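PDB 3K9D: aldehyde dehydrogenase from Listeria monocytogenes, which probably oxidises aldehydes or related oxo compounds, with NAD or NADP as the electron acceptor. Local coordinates for residues A[53-57]-A[153-157]; A[302-307]-A[342-346]; A[362-367]-A[391-395]. All coordinates share one frame; numbering follows the deposited sequence.

Contact 1 lies toward the surface, where helices 51-62 and 148-164 of the N-terminal, helix-rich part of the chain meet; a salt-bridge network lies beside an apolar patch round Leu54. Contacts 2 and 3 are more buried and both lie around the seven-stranded parallel sheet of the other half, with centres about 23 Å apart. Contact 2 pairs two loops, one of them running into strand 346-352, through one backbone hydrogen bond and apolar side chains. Contact 3 sets helix 355-368 against the segment leading into strand 396-399, outermost in this chain's parallel sheet, purely by apolar and CH-pi packing. Contacts 1 and 3 sit on opposite sides of the chain's centre.

Contact 1: A[53-57]-A[153-157]; sequences KLAKM and ETVRI
Glu153 OE2 is gripped twice: Lys53 NZ reaches it at 2.7 Å from helix 51-62, and Arg156 NH2 at 3.0 Å from the next turn of its own helix. The result is a three-residue salt-bridge network between two nearly antiparallel helices, whose local axes are 11.0 Å apart and at 163°. The two donors come from opposite faces of the carboxylate plane, the lysine on the anti side and the arginine on the syn side. Arg156 binds side-on, its NE meeting Glu153 OE1 at 2.7 Å, so both oxygens are held and the carboxylate's rotation is fixed; NH1 turns to Glu160. The negative carboxylate probably offsets the closeness of the two positive groups. Lys53 gets there with an extended chain, CG anti to the backbone N (chi1 176°), crossing Glu153 at about a right angle. Behind the charges the aliphatic part of Glu153 packs on Met57, SD lying 3.6 Å from CG of Glu153. Deeper still, Leu54 faces Thr154 and, like it, touches Thr122 of helix 121-134. Thr154 OG1 is already bonded to Ala150 O, and Leu54 CD2 rests 3.4 Å from that same OG1.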
ATOM      1  N   LYS A  53      31.910 -13.558   7.045  1.00 16.86           N
ATOM      2  CA  LYS A  53      32.446 -12.205   7.177  1.00 24.06           C
ATOM      3  C   LYS A  53      31.460 -11.197   7.759  1.00 18.46           C
ATOM      4  O   LYS A  53      31.780 -10.487   8.716  1.00 15.96           O
ATOM      5  CB  LYS A  53      32.959 -11.696   5.821  1.00 18.57           C
ATOM      6  CG  LYS A  53      33.439 -10.259   5.874  1.00 25.05           C
ATOM      7  CD  LYS A  53      34.274  -9.863   4.680  1.00 31.93           C
ATOM      8  CE  LYS A  53      35.004  -8.572   4.977  1.00 31.54           C
ATOM      9  NZ  LYS A  53      35.571  -7.960   3.748  1.00 35.56           N
ATOM     10  N   LEU A  54      30.270 -11.156   7.167  1.00 16.31           N
ATOM     11  CA  LEU A  54      29.247 -10.179   7.516  1.00 19.60           C
ATOM     12  C   LEU A  54      28.567 -10.495   8.843  1.00  8.37           C
ATOM     13  O   LEU A  54      28.332  -9.588   9.642  1.00 19.63           O
ATOM     14  CB  LEU A  54      28.225 -10.070   6.384  1.00 14.99           C
ATOM     15  CG  LEU A  54      28.821  -9.553   5.071  1.00 15.39           C
ATOM     16  CD1 LEU A  54      27.792  -9.652   3.956  1.00 16.99           C
ATOM     17  CD2 LEU A  54      29.359  -8.106   5.245  1.00 13.97           C
ATOM     18  N   ALA A  55      28.264 -11.777   9.075  1.00 15.97           N
ATOM     19  CA  ALA A  55      27.764 -12.255  10.379  1.00  8.79           C
ATOM     20  C   ALA A  55      28.701 -11.878  11.525  1.00 16.47           C
ATOM     21  O   ALA A  55      28.239 -11.367  12.540  1.00 12.91           O
ATOM     22  CB  ALA A  55      27.561 -13.762  10.360  1.00  9.67           C
ATOM     23  N   LYS A  56      30.010 -12.116  11.355  1.00 17.41           N
ATOM     24  CA  LYS A  56      30.999 -11.748  12.390  1.00 16.15           C
ATOM     25  C   LYS A  56      31.094 -10.239  12.610  1.00 16.31           C
ATOM     26  O   LYS A  56      31.141  -9.805  13.753  1.00 15.12           O
ATOM     27  CB  LYS A  56      32.394 -12.336  12.111  1.00 16.28           C
ATOM     28  CG  LYS A  56      33.384 -12.269  13.301  1.00 27.76           C
ATOM     29  CD  LYS A  56      32.743 -12.682  14.641  1.00 28.25           C
ATOM     30  CE  LYS A  56      33.778 -12.911  15.713  1.00 24.19           C
ATOM     31  NZ  LYS A  56      33.344 -12.448  17.052  1.00 31.13           N
ATOM     32  N   MET A  57      31.118  -9.455  11.524  1.00 14.67           N
ATOM     33  CA  MET A  57      31.083  -7.982  11.619  1.00 19.64           C
ATOM     34  C   MET A  57      29.889  -7.493  12.459  1.00 17.14           C
ATOM     35  O   MET A  57      30.063  -6.724  13.409  1.00 18.07           O
ATOM     36  CB  MET A  57      31.082  -7.311  10.229  1.00 17.74           C
ATOM     37  CG  MET A  57      32.421  -7.364   9.495  1.00 26.85           C
ATOM     38  SD  MET A  57      32.497  -6.472   7.917  1.00 13.46           S
ATOM     39  CE  MET A  57      32.911  -4.826   8.509  1.00 12.16           C
ATOM     40  N   GLU A 153      29.718  -2.408   4.677  1.00 18.35           N
ATOM     41  CA  GLU A 153      30.501  -3.478   4.046  1.00 20.96           C
ATOM     42  C   GLU A 153      29.660  -4.501   3.271  1.00 12.89           C
ATOM     43  O   GLU A 153      30.079  -4.937   2.203  1.00 17.96           O
ATOM     44  CB  GLU A 153      31.465  -4.144   5.048  1.00 19.69           C
ATOM     45  CG  GLU A 153      32.256  -5.341   4.505  1.00 16.98           C
ATOM     46  CD  GLU A 153      33.323  -4.966   3.475  1.00 25.97           C
ATOM     47  OE1 GLU A 153      33.459  -3.780   3.121  1.00 16.65           O
ATOM     48  OE2 GLU A 153      34.034  -5.874   3.017  1.00 20.66           O
ATOM     49  N   THR A 154      28.477  -4.847   3.784  1.00 14.79           N
ATOM     50  CA  THR A 154      27.453  -5.605   3.022  1.00 14.93           C
ATOM     51  C   THR A 154      27.064  -4.887   1.726  1.00 24.03           C
ATOM     52  O   THR A 154      26.996  -5.505   0.657  1.00 16.67           O
ATOM     53  CB  THR A 154      26.145  -5.804   3.835  1.00 21.60           C
ATOM     54  OG1 THR A 154      26.457  -6.252   5.155  1.00 16.25           O
ATOM     55  CG2 THR A 154      25.214  -6.811   3.160  1.00 15.92           C
ATOM     56  N   VAL A 155      26.807  -3.584   1.839  1.00 21.00           N
ATOM     57  CA  VAL A 155      26.474  -2.763   0.687  1.00 17.18           C
ATOM     58  C   VAL A 155      27.636  -2.724  -0.303  1.00 15.08           C
ATOM     59  O   VAL A 155      27.429  -2.955  -1.491  1.00 20.89           O
ATOM     60  CB  VAL A 155      26.013  -1.331   1.095  1.00 17.50           C
ATOM     61  CG1 VAL A 155      25.967  -0.392  -0.133  1.00 19.48           C
ATOM     62  CG2 VAL A 155      24.660  -1.399   1.769  1.00 15.60           C
ATOM     63  N   ARG A 156      28.849  -2.477   0.191  1.00 21.12           N
ATOM     64  CA  ARG A 156      30.049  -2.471  -0.656  1.00 11.79           C
ATOM     65  C   ARG A 156      30.215  -3.775  -1.449  1.00 14.40           C
ATOM     66  O   ARG A 156      30.466  -3.742  -2.663  1.00 18.21           O
ATOM     67  CB  ARG A 156      31.299  -2.212   0.188  1.00 14.02           C
ATOM     68  CG  ARG A 156      32.537  -1.816  -0.643  1.00 25.79           C
ATOM     69  CD  ARG A 156      33.825  -1.962   0.140  1.00 19.34           C
ATOM     70  NE  ARG A 156      34.101  -3.353   0.518  1.00 22.56           N
ATOM     71  CZ  ARG A 156      34.749  -4.237  -0.236  1.00 20.19           C
ATOM     72  NH1 ARG A 156      35.210  -3.892  -1.437  1.00 31.95           N
ATOM     73  NH2 ARG A 156      34.947  -5.473   0.213  1.00 20.81           N
ATOM     74  N   ILE A 157      30.049  -4.908  -0.760  1.00 17.66           N
ATOM     75  CA  ILE A 157      30.241  -6.245  -1.347  1.00 13.73           C
ATOM     76  C   ILE A 157      29.211  -6.594  -2.430  1.00 12.21           C
ATOM     77  O   ILE A 157      29.585  -7.002  -3.527  1.00 20.89           O
ATOM     78  CB  ILE A 157      30.304  -7.362  -0.256  1.00 23.45           C
ATOM     79  CG1 ILE A 157      31.661  -7.328   0.459  1.00 29.30           C
ATOM     80  CG2 ILE A 157      30.066  -8.758  -0.851  1.00 13.03           C
ATOM     81  CD1 ILE A 157      31.737  -8.230   1.686  1.00 18.80           C
TER

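Contact 2: A[302-307]-A[342-346]; sequences IVGKSV and KLAPI
Ile302 reaches across to the 342-346 segment mainly with one branch. From CB, CG1 leaves between the backbone N and the carbonyl carbon (chi1 67°), and this carries CD1 over to the other segment. That terminal methyl touches three residues there: Ala344 CB at 4.1 Å, Ile346 CD1 at 4.2 Å and, more distantly, Lys342 CB. The Ala344 methyl also sits 3.4 Å from Ile302 O, the carbonyl that accepts Lys305 N within a type II beta turn running from Ile302 to Lys305. Gly304, with its positive phi, occupies the third position of that turn, and its N donates to Leu343 O at 3.0 Å, nearly in line with the C=O bond (163°). Val303 CA adds a CA-H...O contact to the same oxygen. Leu343 and Pro345 are each the centre of an inverse gamma turn, so the 342-346 segment bends at both residues before joining strand 346-352 of the parallel sheet at Ile346; the turn from 302 to 305 packs on it just ahead of helix 307-313. On that side Pro345 CG is 3.8 Å from Val307 CG2. The side of Pro345 also covers Lys305 O, CD standing 3.1 Å away; this buried carbonyl has no hydrogen-bond partner in the model. At the helix start, Ser306 takes the N-cap position, its OG bonded to His309 N.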
ATOM      1  N   ILE A 302      19.029  -5.765  27.150  1.00 24.04           N
ATOM      2  CA  ILE A 302      18.736  -7.195  27.085  1.00 20.02           C
ATOM      3  C   ILE A 302      18.763  -7.755  25.658  1.00 20.44           C
ATOM      4  O   ILE A 302      18.856  -8.973  25.477  1.00 21.65           O
ATOM      5  CB  ILE A 302      17.360  -7.530  27.747  1.00 22.69           C
ATOM      6  CG1 ILE A 302      16.192  -6.920  26.945  1.00 18.82           C
ATOM      7  CG2 ILE A 302      17.346  -7.096  29.215  1.00 17.92           C
ATOM      8  CD1 ILE A 302      14.816  -7.519  27.237  1.00 27.42           C
ATOM      9  N   VAL A 303      18.699  -6.862  24.663  1.00 22.63           N
ATOM     10  CA  VAL A 303      18.442  -7.234  23.266  1.00 20.71           C
ATOM     11  C   VAL A 303      19.576  -8.049  22.654  1.00 17.29           C
ATOM     12  O   VAL A 303      20.724  -7.603  22.628  1.00 20.22           O
ATOM     13  CB  VAL A 303      18.116  -5.988  22.389  1.00 19.63           C
ATOM     14  CG1 VAL A 303      18.043  -6.356  20.906  1.00 21.81           C
ATOM     15  CG2 VAL A 303      16.796  -5.340  22.844  1.00 28.87           C
ATOM     16  N   GLY A 304      19.235  -9.257  22.196  1.00 14.24           N
ATOM     17  CA  GLY A 304      20.187 -10.166  21.564  1.00 16.44           C
ATOM     18  C   GLY A 304      21.297 -10.691  22.460  1.00 25.13           C
ATOM     19  O   GLY A 304      22.356 -11.107  21.961  1.00 16.06           O
ATOM     20  N   LYS A 305      21.053 -10.691  23.774  1.00 15.44           N
ATOM     21  CA  LYS A 305      22.082 -11.104  24.733  1.00 12.63           C
ATOM     22  C   LYS A 305      21.793 -12.484  25.294  1.00 18.98           C
ATOM     23  O   LYS A 305      20.649 -12.930  25.319  1.00 17.30           O
ATOM     24  CB  LYS A 305      22.247 -10.080  25.860  1.00 15.57           C
ATOM     25  CG  LYS A 305      22.636  -8.661  25.415  1.00 18.53           C
ATOM     26  CD  LYS A 305      23.955  -8.620  24.639  1.00 27.57           C
ATOM     27  CE  LYS A 305      24.673  -7.288  24.838  1.00 29.16           C
ATOM     28  NZ  LYS A 305      26.062  -7.289  24.296  1.00 24.71           N
ATOM     29  N   SER A 306      22.847 -13.153  25.751  1.00 15.51           N
ATOM     30  CA  SER A 306      22.731 -14.472  26.340  1.00 18.62           C
ATOM     31  C   SER A 306      21.959 -14.457  27.670  1.00 12.80           C
ATOM     32  O   SER A 306      21.845 -13.417  28.328  1.00 17.10           O
ATOM     33  CB  SER A 306      24.121 -15.034  26.577  1.00 12.30           C
ATOM     34  OG  SER A 306      24.695 -14.410  27.705  1.00 16.13           O
ATOM     35  N   VAL A 307      21.450 -15.625  28.042  1.00 18.40           N
ATOM     36  CA  VAL A 307      20.788 -15.856  29.334  1.00 23.47           C
ATOM     37  C   VAL A 307      21.659 -15.428  30.507  1.00 18.04           C
ATOM     38  O   VAL A 307      21.190 -14.734  31.411  1.00 20.92           O
ATOM     39  CB  VAL A 307      20.375 -17.338  29.478  1.00 21.60           C
ATOM     40  CG1 VAL A 307      20.038 -17.700  30.924  1.00 16.63           C
ATOM     41  CG2 VAL A 307      19.181 -17.634  28.568  1.00 16.30           C
ATOM     42  N   LYS A 342      10.096  -8.834  24.134  1.00 18.72           N
ATOM     43  CA  LYS A 342      11.406  -8.966  24.745  1.00 13.40           C
ATOM     44  C   LYS A 342      12.253  -9.652  23.700  1.00 21.03           C
ATOM     45  O   LYS A 342      12.085 -10.844  23.437  1.00 21.22           O
ATOM     46  CB  LYS A 342      11.343  -9.843  26.004  1.00 18.82           C
ATOM     47  CG  LYS A 342      10.239  -9.487  26.976  1.00 18.80           C
ATOM     48  CD  LYS A 342       9.919 -10.605  27.959  1.00 13.21           C
ATOM     49  CE  LYS A 342       9.236 -11.812  27.330  1.00 20.93           C
ATOM     50  NZ  LYS A 342       7.857 -11.625  26.772  1.00 14.49           N
ATOM     51  N   LEU A 343      13.136  -8.894  23.073  1.00 21.96           N
ATOM     52  CA  LEU A 343      13.941  -9.427  21.982  1.00 18.91           C
ATOM     53  C   LEU A 343      15.179 -10.087  22.565  1.00 19.38           C
ATOM     54  O   LEU A 343      16.291  -9.618  22.372  1.00 19.02           O
ATOM     55  CB  LEU A 343      14.319  -8.317  21.000  1.00 20.78           C
ATOM     56  CG  LEU A 343      13.248  -7.790  20.045  1.00 26.15           C
ATOM     57  CD1 LEU A 343      13.829  -6.679  19.173  1.00 29.11           C
ATOM     58  CD2 LEU A 343      12.662  -8.907  19.173  1.00 19.70           C
ATOM     59  N   ALA A 344      14.950 -11.195  23.267  1.00 26.00           N
ATOM     60  CA  ALA A 344      15.915 -11.816  24.168  1.00 20.40           C
ATOM     61  C   ALA A 344      15.360 -13.183  24.555  1.00 18.34           C
ATOM     62  O   ALA A 344      14.138 -13.374  24.506  1.00 14.79           O
ATOM     63  CB  ALA A 344      16.085 -10.943  25.426  1.00 17.98           C
ATOM     64  N   PRO A 345      16.235 -14.133  24.975  1.00 20.78           N
ATOM     65  CA  PRO A 345      15.786 -15.473  25.400  1.00 15.40           C
ATOM     66  C   PRO A 345      14.990 -15.452  26.724  1.00 15.48           C
ATOM     67  O   PRO A 345      15.361 -16.093  27.726  1.00 16.52           O
ATOM     68  CB  PRO A 345      17.105 -16.263  25.529  1.00 16.62           C
ATOM     69  CG  PRO A 345      18.122 -15.211  25.894  1.00 17.02           C
ATOM     70  CD  PRO A 345      17.706 -14.000  25.072  1.00 10.42           C
ATOM     71  N   ILE A 346      13.898 -14.687  26.717  1.00 15.75           N
ATOM     72  CA  ILE A 346      13.010 -14.552  27.861  1.00 14.36           C
ATOM     73  C   ILE A 346      11.574 -14.820  27.399  1.00 18.64           C
ATOM     74  O   ILE A 346      11.116 -14.236  26.410  1.00 14.46           O
ATOM     75  CB  ILE A 346      13.070 -13.120  28.509  1.00 16.70           C
ATOM     76  CG1 ILE A 346      14.511 -12.698  28.792  1.00 12.16           C
ATOM     77  CG2 ILE A 346      12.195 -13.065  29.799  1.00 14.36           C
ATOM     78  CD1 ILE A 346      14.680 -11.241  29.237  1.00 13.51           C
TER

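Contact 3: A[362-367]-A[391-395]; sequences SMDILY and KKPVS
Pro393 is the hub of this contact, meeting Met363, Leu366 and Tyr367, three side chains on one flank of helix 355-368. Its CG lies over one face of the Tyr367 ring, 3.9 Å from the centroid and offset toward the rim, a CH-pi contact. The phenol end of the ring receives most of this: CZ is 3.6 Å from Pro393 CG, while CB of the proline approaches OH as well. The ring comes over the proline although the CB of Tyr367 does not point at the segment; with CG anti to the carbonyl carbon (chi1 -78°), the ring swings across to it. On another side of the pyrrolidine, CD is met by Leu366 CD1 at 3.8 Å.

Leu366 does double duty, since the same CD1 methyl also reaches Val394 CG1 at 3.6 Å. Leu366 and Val394 both touch Leu375 of strand 374-378.

Met363 works at the N-terminal side of the proline. Its CG is 4.0 Å from Pro393 CD and 3.6 Å from CE of Lys392, whose chain it crosses at about a right angle. Lys392 is folded at three successive torsions, and this bending brings its aliphatic length beside the helix, CD resting on Ser362 CB, while its ammonium group forms a cation-pi pair with Phe388.

Pro393 is the centre of an inverse gamma turn, with Val394 N bonded to Lys392 O. Val394 O accepts a hydrogen bond from Arg443 NE of the second subunit, and Ser395 makes backbone hydrogen bonds with that subunit. Here a helix flanking a parallel sheet is packed against the lead-in to strand 396-399, outermost in this chain's sheet, an alpha/beta layering as in the catalytic domain of aldehyde dehydrogenases.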
ATOM      1  N   SER A 362      -4.991 -14.767  24.146  1.00 10.64           N
ATOM      2  CA  SER A 362      -4.080 -14.430  23.030  1.00 13.91           C
ATOM      3  C   SER A 362      -4.488 -13.116  22.356  1.00 23.47           C
ATOM      4  O   SER A 362      -3.641 -12.252  22.130  1.00 17.52           O
ATOM      5  CB  SER A 362      -4.030 -15.541  21.995  1.00 19.81           C
ATOM      6  OG  SER A 362      -3.476 -16.728  22.534  1.00 21.08           O
ATOM      7  N   MET A 363      -5.786 -12.959  22.082  1.00 21.86           N
ATOM      8  CA  MET A 363      -6.344 -11.702  21.540  1.00 17.65           C
ATOM      9  C   MET A 363      -6.058 -10.499  22.451  1.00 17.68           C
ATOM     10  O   MET A 363      -5.663  -9.437  21.958  1.00 20.22           O
ATOM     11  CB  MET A 363      -7.858 -11.816  21.266  1.00 18.53           C
ATOM     12  CG  MET A 363      -8.239 -12.836  20.195  1.00 25.23           C
ATOM     13  SD  MET A 363      -9.993 -12.883  19.697  1.00 17.93           S
ATOM     14  CE  MET A 363     -10.803 -13.153  21.252  1.00 17.35           C
ATOM     15  N   ASP A 364      -6.213 -10.691  23.763  1.00 15.70           N
ATOM     16  CA  ASP A 364      -5.938  -9.657  24.792  1.00 22.79           C
ATOM     17  C   ASP A 364      -4.468  -9.216  24.815  1.00 21.35           C
ATOM     18  O   ASP A 364      -4.167  -8.016  24.925  1.00 23.48           O
ATOM     19  CB  ASP A 364      -6.353 -10.159  26.189  1.00 16.59           C
ATOM     20  CG  ASP A 364      -6.654  -9.025  27.168  1.00 33.04           C
ATOM     21  OD1 ASP A 364      -6.868  -7.879  26.723  1.00 35.81           O
ATOM     22  OD2 ASP A 364      -6.698  -9.276  28.394  1.00 27.48           O
ATOM     23  N   ILE A 365      -3.572 -10.196  24.719  1.00 13.79           N
ATOM     24  CA  ILE A 365      -2.132  -9.972  24.561  1.00 22.06           C
ATOM     25  C   ILE A 365      -1.880  -9.142  23.319  1.00 19.04           C
ATOM     26  O   ILE A 365      -1.279  -8.064  23.400  1.00 22.39           O
ATOM     27  CB  ILE A 365      -1.337 -11.317  24.428  1.00 15.28           C
ATOM     28  CG1 ILE A 365      -1.217 -12.034  25.775  1.00  9.62           C
ATOM     29  CG2 ILE A 365       0.056 -11.087  23.879  1.00 15.59           C
ATOM     30  CD1 ILE A 365      -0.801 -13.488  25.626  1.00 11.85           C
ATOM     31  N   LEU A 366      -2.360  -9.643  22.183  1.00 12.98           N
ATOM     32  CA  LEU A 366      -2.098  -9.029  20.890  1.00 16.04           C
ATOM     33  C   LEU A 366      -2.678  -7.630  20.760  1.00 20.81           C
ATOM     34  O   LEU A 366      -2.011  -6.738  20.245  1.00 22.45           O
ATOM     35  CB  LEU A 366      -2.567  -9.938  19.749  1.00 16.94           C
ATOM     36  CG  LEU A 366      -1.765 -11.238  19.539  1.00 16.24           C
ATOM     37  CD1 LEU A 366      -2.556 -12.186  18.686  1.00  9.03           C
ATOM     38  CD2 LEU A 366      -0.389 -10.966  18.917  1.00 11.14           C
ATOM     39  N   TYR A 367      -3.892  -7.419  21.266  1.00 18.47           N
ATOM     40  CA  TYR A 367      -4.521  -6.091  21.139  1.00 21.23           C
ATOM     41  C   TYR A 367      -3.805  -5.002  21.928  1.00 22.64           C
ATOM     42  O   TYR A 367      -3.787  -3.852  21.503  1.00 23.57           O
ATOM     43  CB  TYR A 367      -6.021  -6.129  21.444  1.00 19.89           C
ATOM     44  CG  TYR A 367      -6.844  -6.686  20.306  1.00 27.00           C
ATOM     45  CD1 TYR A 367      -6.691  -6.199  19.007  1.00 27.83           C
ATOM     46  CD2 TYR A 367      -7.775  -7.696  20.526  1.00 33.43           C
ATOM     47  CE1 TYR A 367      -7.449  -6.714  17.953  1.00 36.87           C
ATOM     48  CE2 TYR A 367      -8.526  -8.224  19.484  1.00 37.85           C
ATOM     49  CZ  TYR A 367      -8.365  -7.724  18.202  1.00 36.48           C
ATOM     50  OH  TYR A 367      -9.117  -8.245  17.174  1.00 36.03           O
ATOM     51  N   LYS A 391      -9.710 -15.872  13.505  1.00 13.77           N
ATOM     52  CA  LYS A 391     -10.003 -14.967  14.604  1.00 15.50           C
ATOM     53  C   LYS A 391      -8.834 -14.212  15.215  1.00 18.64           C
ATOM     54  O   LYS A 391      -9.006 -13.061  15.629  1.00 16.46           O
ATOM     55  CB  LYS A 391     -10.806 -15.707  15.691  1.00 13.07           C
ATOM     56  CG  LYS A 391     -12.270 -15.827  15.368  1.00 23.14           C
ATOM     57  CD  LYS A 391     -13.065 -16.441  16.504  1.00 30.06           C
ATOM     58  CE  LYS A 391     -14.563 -16.393  16.200  1.00 38.90           C
ATOM     59  NZ  LYS A 391     -14.959 -17.166  14.979  1.00 31.16           N
ATOM     60  N   LYS A 392      -7.662 -14.840  15.293  1.00 20.32           N
ATOM     61  CA  LYS A 392      -6.486 -14.204  15.924  1.00 23.53           C
ATOM     62  C   LYS A 392      -6.000 -13.022  15.098  1.00 19.72           C
ATOM     63  O   LYS A 392      -5.729 -13.180  13.902  1.00 22.54           O
ATOM     64  CB  LYS A 392      -5.333 -15.208  16.122  1.00 27.16           C
ATOM     65  CG  LYS A 392      -5.648 -16.459  16.979  1.00 13.34           C
ATOM     66  CD  LYS A 392      -5.882 -16.154  18.446  1.00 19.44           C
ATOM     67  CE  LYS A 392      -7.366 -16.057  18.780  1.00 27.05           C
ATOM     68  NZ  LYS A 392      -8.213 -17.259  18.485  1.00 23.09           N
ATOM     69  N   PRO A 393      -5.880 -11.829  15.727  1.00 22.28           N
ATOM     70  CA  PRO A 393      -5.550 -10.632  14.935  1.00 15.68           C
ATOM     71  C   PRO A 393      -4.064 -10.543  14.560  1.00 12.38           C
ATOM     72  O   PRO A 393      -3.324  -9.707  15.090  1.00 22.90           O
ATOM     73  CB  PRO A 393      -5.979  -9.477  15.845  1.00 21.32           C
ATOM     74  CG  PRO A 393      -5.824 -10.034  17.268  1.00 15.31           C
ATOM     75  CD  PRO A 393      -6.033 -11.534  17.167  1.00 18.92           C
ATOM     76  N   VAL A 394      -3.637 -11.418  13.660  1.00 21.02           N
ATOM     77  CA  VAL A 394      -2.247 -11.461  13.178  1.00 14.33           C
ATOM     78  C   VAL A 394      -2.244 -11.573  11.666  1.00 18.28           C
ATOM     79  O   VAL A 394      -3.271 -11.859  11.069  1.00 18.16           O
ATOM     80  CB  VAL A 394      -1.413 -12.649  13.778  1.00 18.25           C
ATOM     81  CG1 VAL A 394      -1.254 -12.506  15.292  1.00 11.10           C
ATOM     82  CG2 VAL A 394      -2.008 -14.004  13.402  1.00 16.28           C
ATOM     83  N   SER A 395      -1.088 -11.354  11.054  1.00 14.52           N
ATOM     84  CA  SER A 395      -0.940 -11.523   9.611  1.00 19.18           C
ATOM     85  C   SER A 395      -0.297 -12.846   9.241  1.00 24.25           C
ATOM     86  O   SER A 395      -0.437 -13.326   8.110  1.00 19.35           O
ATOM     87  CB  SER A 395      -0.139 -10.375   9.025  1.00 18.10           C
ATOM     88  OG  SER A 395      -0.787  -9.142   9.307  1.00 17.45           O
TER